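Local coordinates for hypothetical protein (Exiguobacterium sibiricum, PDB 2HKV) that is of unknown function but belongs to the DinB superfamily of helical-bundle proteins and carries a bound nickel ion, at residues V48-R59 with L82-Y93. Numbering follows the deposited sequence.
Sequences VHLAVLLEADLR and LVDRLDQSWQYY. With NI (nickel (II) ion), chain B.
L82 meets V48 and A51 through one methyl, its CD2 lying 3.8 Å from the CB of A51, where the small alanine lets the two nearly parallel helices come close. R85 follows, its chain folded over by the turn about CB-CG (chi2 48°): CG rests on V52 CG1, and NH1 forms a salt bridge with E55 OE1 (3.1 Å), approaching 48° out of the carboxylate plane. L86 packs against the backbone of A51, its CA making a CA-H...O contact with A51 O. From Q88, NE2 reaches E55 OE1 through a bridging water. S89 is a knob among A51, V52, L54 and E55, and its OG donates to A51 O at 2.6 Å, in the carbonyl plane; helix 48-59 is kinked just beyond, at residues 54 and 55. W90 receives L54 CD1 near its CE3. Y92 lays its ring parallel to the E55 carboxylate, with E55 CG 3.8 Å from the ring centroid and L58 CB at the ring edge, while R59 grips OE2 side-on through NE and NH2. Were E55 shortened to an alanine, R85 and R59 would probably be left without their shared carboxylate and the Y92 face without the CG above it. Y93 takes L54 CD2 and L58 CD1 near its CD2. This is knobs-into-holes packing of two nearly parallel helices in the DinB four-helix bundle, with H49, H124 and H128 binding nickel on the far side of helix 48-59.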
# COMPACT_ATOMS: atom_id res chain seq x y z
N VAL A 48 -6.29 -15.21 1.71
CA VAL A 48 -5.34 -16.15 1.13
C VAL A 48 -4.30 -15.43 0.23
O VAL A 48 -3.11 -15.77 0.24
CB VAL A 48 -6.06 -17.26 0.32
CG1 VAL A 48 -5.06 -18.18 -0.38
CG2 VAL A 48 -7.02 -18.07 1.22
N HIS A 49 -4.76 -14.48 -0.58
CA HIS A 49 -3.87 -13.73 -1.51
C HIS A 49 -2.84 -12.99 -0.65
O HIS A 49 -1.64 -13.04 -0.92
CB HIS A 49 -4.72 -12.80 -2.39
CG HIS A 49 -3.96 -11.94 -3.38
ND1 HIS A 49 -3.09 -12.44 -4.31
CD2 HIS A 49 -4.05 -10.60 -3.65
CE1 HIS A 49 -2.65 -11.46 -5.09
NE2 HIS A 49 -3.17 -10.31 -4.68
N LEU A 50 -3.30 -12.32 0.41
CA LEU A 50 -2.39 -11.66 1.37
C LEU A 50 -1.35 -12.62 2.01
O LEU A 50 -0.14 -12.31 2.14
CB LEU A 50 -3.20 -10.99 2.47
CG LEU A 50 -3.68 -9.56 2.29
CD1 LEU A 50 -4.87 -9.30 3.30
CD2 LEU A 50 -2.50 -8.57 2.48
N ALA A 51 -1.83 -13.79 2.41
CA ALA A 51 -0.99 -14.80 3.04
C ALA A 51 0.15 -15.27 2.13
O ALA A 51 1.23 -15.58 2.63
CB ALA A 51 -1.85 -16.02 3.47
N VAL A 52 -0.09 -15.36 0.81
CA VAL A 52 0.92 -15.90 -0.11
C VAL A 52 1.67 -14.84 -0.93
O VAL A 52 2.74 -15.15 -1.50
CB VAL A 52 0.33 -16.95 -1.09
CG1 VAL A 52 -0.43 -18.01 -0.34
CG2 VAL A 52 -0.56 -16.26 -2.12
N LEU A 53 1.21 -13.60 -0.98
CA LEU A 53 1.74 -12.76 -2.04
C LEU A 53 3.23 -12.38 -1.89
O LEU A 53 3.89 -12.07 -2.89
CB LEU A 53 0.87 -11.53 -2.29
CG LEU A 53 0.77 -10.39 -1.26
CD1 LEU A 53 2.04 -9.41 -1.19
CD2 LEU A 53 -0.51 -9.59 -1.62
N LEU A 54 3.74 -12.33 -0.66
CA LEU A 54 5.14 -11.90 -0.48
C LEU A 54 6.06 -12.91 -1.14
O LEU A 54 7.10 -12.54 -1.67
CB LEU A 54 5.52 -11.67 0.98
CG LEU A 54 4.97 -10.45 1.72
CD1 LEU A 54 5.46 -10.49 3.18
CD2 LEU A 54 5.38 -9.14 1.03
N GLU A 55 5.66 -14.19 -1.15
CA GLU A 55 6.46 -15.25 -1.79
C GLU A 55 6.13 -15.34 -3.27
O GLU A 55 7.03 -15.40 -4.10
CB GLU A 55 6.23 -16.56 -1.04
CG GLU A 55 6.82 -17.78 -1.66
CD GLU A 55 6.74 -19.02 -0.78
OE1 GLU A 55 6.39 -18.93 0.43
OE2 GLU A 55 7.02 -20.12 -1.31
N ALA A 56 4.84 -15.29 -3.60
CA ALA A 56 4.36 -15.35 -4.98
C ALA A 56 5.06 -14.30 -5.80
O ALA A 56 5.64 -14.60 -6.85
CB ALA A 56 2.76 -15.18 -5.07
N ASP A 57 5.07 -13.05 -5.33
CA ASP A 57 5.65 -12.01 -6.15
C ASP A 57 7.12 -12.24 -6.38
O ASP A 57 7.63 -11.92 -7.44
CB ASP A 57 5.42 -10.62 -5.54
CG ASP A 57 3.96 -10.14 -5.62
OD1 ASP A 57 3.00 -10.93 -5.94
OD2 ASP A 57 3.72 -8.93 -5.33
N LEU A 58 7.83 -12.76 -5.39
CA LEU A 58 9.27 -12.93 -5.55
C LEU A 58 9.59 -14.12 -6.43
O LEU A 58 10.58 -14.09 -7.13
CB LEU A 58 9.98 -13.02 -4.19
CG LEU A 58 10.02 -11.69 -3.39
CD1 LEU A 58 10.86 -11.87 -2.17
CD2 LEU A 58 10.54 -10.56 -4.21
N ARG A 59 8.73 -15.14 -6.41
CA ARG A 59 8.84 -16.26 -7.34
C ARG A 59 8.60 -15.82 -8.78
O ARG A 59 9.36 -16.21 -9.70
CB ARG A 59 7.83 -17.35 -6.94
CG ARG A 59 8.22 -18.11 -5.69
CD ARG A 59 7.40 -19.38 -5.38
NE ARG A 59 7.94 -20.01 -4.18
CZ ARG A 59 8.85 -20.98 -4.17
NH1 ARG A 59 9.29 -21.51 -5.30
NH2 ARG A 59 9.30 -21.44 -3.01
N LEU A 82 -3.95 -19.93 7.72
CA LEU A 82 -3.66 -18.63 7.10
C LEU A 82 -2.52 -17.92 7.78
O LEU A 82 -1.62 -17.43 7.10
CB LEU A 82 -4.90 -17.73 7.05
CG LEU A 82 -5.81 -18.03 5.86
CD1 LEU A 82 -7.08 -17.23 5.98
CD2 LEU A 82 -5.08 -17.68 4.57
N VAL A 83 -2.54 -17.85 9.11
CA VAL A 83 -1.45 -17.15 9.80
C VAL A 83 -0.14 -17.88 9.54
O VAL A 83 0.88 -17.25 9.24
CB VAL A 83 -1.70 -16.97 11.30
CG1 VAL A 83 -0.42 -16.45 12.00
CG2 VAL A 83 -2.84 -16.00 11.51
N ASP A 84 -0.15 -19.20 9.68
CA ASP A 84 1.03 -20.02 9.45
C ASP A 84 1.59 -19.75 8.07
O ASP A 84 2.80 -19.68 7.89
CB ASP A 84 0.72 -21.51 9.57
CG ASP A 84 0.55 -21.97 11.01
OD1 ASP A 84 0.85 -21.17 11.95
OD2 ASP A 84 0.14 -23.14 11.22
N ARG A 85 0.68 -19.60 7.10
CA ARG A 85 1.06 -19.34 5.72
C ARG A 85 1.67 -17.96 5.49
O ARG A 85 2.67 -17.84 4.83
CB ARG A 85 -0.15 -19.56 4.77
CG ARG A 85 0.24 -19.65 3.29
CD ARG A 85 1.41 -20.61 3.17
NE ARG A 85 1.86 -20.88 1.83
CZ ARG A 85 2.89 -20.28 1.22
NH1 ARG A 85 3.64 -19.34 1.83
NH2 ARG A 85 3.16 -20.66 -0.04
N LEU A 86 1.05 -16.94 6.05
CA LEU A 86 1.61 -15.59 6.07
C LEU A 86 3.07 -15.59 6.66
O LEU A 86 4.02 -14.95 6.13
CB LEU A 86 0.68 -14.69 6.88
CG LEU A 86 1.07 -13.23 7.12
CD1 LEU A 86 1.37 -12.49 5.79
CD2 LEU A 86 -0.05 -12.56 7.95
N ASP A 87 3.24 -16.31 7.75
CA ASP A 87 4.53 -16.37 8.41
C ASP A 87 5.60 -16.98 7.52
O ASP A 87 6.76 -16.52 7.50
CB ASP A 87 4.42 -17.17 9.72
CG ASP A 87 3.64 -16.43 10.83
OD1 ASP A 87 3.12 -15.31 10.61
OD2 ASP A 87 3.53 -16.98 11.96
N GLN A 88 5.22 -18.04 6.83
CA GLN A 88 6.08 -18.68 5.86
C GLN A 88 6.48 -17.75 4.73
O GLN A 88 7.66 -17.69 4.36
CB GLN A 88 5.35 -19.88 5.29
CG GLN A 88 6.07 -20.65 4.24
CD GLN A 88 5.28 -21.92 3.84
OE1 GLN A 88 4.62 -22.58 4.68
NE2 GLN A 88 5.35 -22.26 2.55
N SER A 89 5.50 -17.02 4.18
CA SER A 89 5.75 -16.03 3.13
C SER A 89 6.68 -14.91 3.62
O SER A 89 7.58 -14.48 2.92
CB SER A 89 4.43 -15.44 2.60
OG SER A 89 3.62 -16.49 2.11
N TRP A 90 6.45 -14.46 4.84
CA TRP A 90 7.28 -13.38 5.43
C TRP A 90 8.74 -13.86 5.60
O TRP A 90 9.68 -13.11 5.38
CB TRP A 90 6.63 -12.94 6.75
CG TRP A 90 7.39 -12.07 7.62
CD1 TRP A 90 7.50 -12.24 8.95
CD2 TRP A 90 8.10 -10.87 7.30
NE1 TRP A 90 8.25 -11.24 9.50
CE2 TRP A 90 8.64 -10.39 8.50
CE3 TRP A 90 8.36 -10.16 6.11
CZ2 TRP A 90 9.42 -9.23 8.57
CZ3 TRP A 90 9.15 -8.99 6.19
CH2 TRP A 90 9.67 -8.56 7.42
N GLN A 91 8.92 -15.13 5.97
CA GLN A 91 10.26 -15.70 6.11
C GLN A 91 10.97 -15.77 4.76
O GLN A 91 12.16 -15.49 4.63
CB GLN A 91 10.19 -17.10 6.73
CG GLN A 91 11.56 -17.64 7.10
CD GLN A 91 12.26 -16.73 8.10
OE1 GLN A 91 11.73 -16.45 9.18
NE2 GLN A 91 13.44 -16.23 7.72
N TYR A 92 10.21 -16.14 3.72
CA TYR A 92 10.75 -16.26 2.39
C TYR A 92 11.24 -14.89 1.94
O TYR A 92 12.36 -14.75 1.39
CB TYR A 92 9.66 -16.75 1.45
CG TYR A 92 10.13 -17.08 0.06
CD1 TYR A 92 10.29 -16.07 -0.89
CD2 TYR A 92 10.43 -18.38 -0.31
CE1 TYR A 92 10.71 -16.34 -2.17
CE2 TYR A 92 10.85 -18.67 -1.62
CZ TYR A 92 10.99 -17.63 -2.53
OH TYR A 92 11.41 -17.88 -3.81
N TYR A 93 10.38 -13.90 2.16
CA TYR A 93 10.68 -12.52 1.82
C TYR A 93 11.95 -12.04 2.57
O TYR A 93 12.83 -11.42 1.98
CB TYR A 93 9.49 -11.62 2.11
CG TYR A 93 9.66 -10.13 1.71
CD1 TYR A 93 10.19 -9.20 2.60
CD2 TYR A 93 9.28 -9.68 0.44
CE1 TYR A 93 10.32 -7.87 2.25
CE2 TYR A 93 9.42 -8.34 0.08
CZ TYR A 93 9.96 -7.44 0.98
OH TYR A 93 10.12 -6.13 0.62
NI NI B . -3.05 -8.59 -5.68
O HOH W 1 8.08 -20.93 1.55
O HOH W 2 -5.06 -8.96 -6.61
O HOH W 3 -2.33 -9.45 -7.43